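Monomethylamine methyltransferase MtmB1 (Methanosarcina barkeri, PDB 1NTH) catalyses transfer of the methyl group from monomethylamine to the corrinoid cofactor of its partner protein MtmC, a step in methanogenesis from methylamine. Local coordinates at residues 159-164 with 180-185. Numbering follows the deposited sequence.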
loop_
_atom_site.group_PDB
_atom_site.type_symbol
_atom_site.label_atom_id
_atom_site.label_comp_id
_atom_site.label_asym_id
_atom_site.label_seq_id
_atom_site.Cartn_x
_atom_site.Cartn_y
_atom_site.Cartn_z
ATOM N N GLY A 159 17.060 21.704 -3.140
ATOM C CA GLY A 159 18.310 22.326 -3.528
ATOM C C GLY A 159 18.939 21.372 -4.534
ATOM O O GLY A 159 18.384 20.303 -4.814
ATOM N N VAL A 160 20.090 21.747 -5.079
ATOM C CA VAL A 160 20.797 20.924 -6.055
ATOM C C VAL A 160 22.016 20.276 -5.402
ATOM O O VAL A 160 22.790 20.953 -4.732
ATOM C CB VAL A 160 21.271 21.789 -7.257
ATOM C CG1 VAL A 160 22.326 21.044 -8.067
ATOM C CG2 VAL A 160 20.080 22.144 -8.138
ATOM N N MET A 161 22.180 18.969 -5.592
ATOM C CA MET A 161 23.327 18.256 -5.029
ATOM C C MET A 161 24.553 18.570 -5.888
ATOM O O MET A 161 24.543 18.301 -7.087
ATOM C CB MET A 161 23.091 16.739 -5.051
ATOM C CG MET A 161 21.898 16.252 -4.231
ATOM S SD MET A 161 21.767 14.437 -4.188
ATOM C CE MET A 161 23.077 14.037 -3.002
ATOM N N THR A 162 25.601 19.139 -5.296
ATOM C CA THR A 162 26.794 19.440 -6.084
ATOM C C THR A 162 27.514 18.143 -6.430
ATOM O O THR A 162 28.291 18.087 -7.381
ATOM C CB THR A 162 27.760 20.404 -5.351
ATOM O OG1 THR A 162 28.102 19.879 -4.063
ATOM C CG2 THR A 162 27.113 21.775 -5.190
ATOM N N SER A 163 27.252 17.098 -5.650
ATOM C CA SER A 163 27.838 15.791 -5.911
ATOM C C SER A 163 27.002 14.709 -5.246
ATOM O O SER A 163 26.252 14.974 -4.305
ATOM C CB SER A 163 29.286 15.709 -5.391
ATOM O OG SER A 163 29.346 15.689 -3.972
ATOM N N VAL A 164 27.107 13.495 -5.772
ATOM C CA VAL A 164 26.418 12.348 -5.202
ATOM C C VAL A 164 27.483 11.253 -5.205
ATOM O O VAL A 164 28.077 10.953 -6.243
ATOM C CB VAL A 164 25.161 11.954 -6.024
ATOM C CG1 VAL A 164 25.540 11.548 -7.443
ATOM C CG2 VAL A 164 24.418 10.840 -5.308
ATOM N N ALA A 180 18.845 12.335 -9.026
ATOM C CA ALA A 180 17.422 12.627 -9.155
ATOM C C ALA A 180 16.598 11.874 -8.109
ATOM O O ALA A 180 15.679 12.438 -7.512
ATOM C CB ALA A 180 16.936 12.268 -10.563
ATOM N N LYS A 181 16.923 10.605 -7.894
ATOM C CA LYS A 181 16.195 9.810 -6.908
ATOM C C LYS A 181 16.646 10.165 -5.495
ATOM O O LYS A 181 15.822 10.369 -4.601
ATOM C CB LYS A 181 16.426 8.312 -7.137
ATOM C CG LYS A 181 15.922 7.778 -8.470
ATOM C CD LYS A 181 16.099 6.267 -8.532
ATOM C CE LYS A 181 15.824 5.705 -9.925
ATOM N NZ LYS A 181 14.401 5.848 -10.354
ATOM N N THR A 182 17.961 10.260 -5.311
ATOM C CA THR A 182 18.552 10.549 -4.005
ATOM C C THR A 182 18.165 11.897 -3.401
ATOM O O THR A 182 17.915 12.003 -2.196
ATOM C CB THR A 182 20.089 10.462 -4.092
ATOM O OG1 THR A 182 20.460 9.153 -4.540
ATOM C CG2 THR A 182 20.730 10.730 -2.737
ATOM N N GLU A 183 18.127 12.923 -4.242
ATOM C CA GLU A 183 17.783 14.274 -3.819
ATOM C C GLU A 183 16.560 14.305 -2.901
ATOM O O GLU A 183 16.643 14.745 -1.754
ATOM C CB GLU A 183 17.535 15.122 -5.069
ATOM C CG GLU A 183 17.044 16.535 -4.839
ATOM C CD GLU A 183 16.691 17.211 -6.154
ATOM O OE1 GLU A 183 15.496 17.473 -6.401
ATOM O OE2 GLU A 183 17.619 17.461 -6.949
ATOM N N THR A 184 15.422 13.829 -3.395
ATOM C CA THR A 184 14.216 13.858 -2.578
ATOM C C THR A 184 14.232 12.831 -1.453
ATOM O O THR A 184 13.661 13.075 -0.390
ATOM C CB THR A 184 12.954 13.684 -3.447
ATOM O OG1 THR A 184 12.852 14.799 -4.345
ATOM C CG2 THR A 184 11.696 13.647 -2.582
ATOM N N ARG A 185 14.879 11.689 -1.669
ATOM C CA ARG A 185 14.952 10.685 -0.609
ATOM C C ARG A 185 15.649 11.299 0.605
ATOM O O ARG A 185 15.188 11.150 1.736
ATOM C CB ARG A 185 15.703 9.438 -1.091
ATOM C CG ARG A 185 14.840 8.515 -1.940
ATOM C CD ARG A 185 15.638 7.384 -2.586
ATOM N NE ARG A 185 14.744 6.382 -3.165
ATOM C CZ ARG A 185 15.101 5.476 -4.071
ATOM N NH1 ARG A 185 16.346 5.433 -4.526
ATOM N NH2 ARG A 185 14.203 4.609 -4.524
#
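Met161 reaches from its short strand to the helix and rests its sulfur on the backbone of Glu183, with SD of Met161 3.9 Å from Glu183 N and 4.0 Å from Glu183 CA. The chain runs straight out to sulfur and then bends (chi3 76°), which brings CE of Met161 to 4.1 Å from CG2 of Thr182; the two side chains meet at about a right angle. Thr182 turns CG2 to the methionine, while OG1 bonds Leu178 O one turn earlier in the helix. CG2 of Val164 comes more loosely to the same threonine, 4.4 Å from Thr182 OG1. In this TIM-barrel protein, strand 160-161 pairs in parallel with strand 134-135 in a small sheet separate from the barrel strands, and the contact seats it on helix 174-193. Met193 of a neighbouring subunit packs on both Val164 and Thr182. Glu183, extended with CG anti to the backbone N (chi1 175°), turns one face of its carboxylate to Gly159 O, with Glu183 OE2 at 3.6 Å from Gly159 O. That carbonyl is buried without a hydrogen-bond partner, whereas OE2 bonds the hydroxyl of Thr206, which also bonds Met161 N, and OE1 takes Asn158 ND2 and Glu205 N.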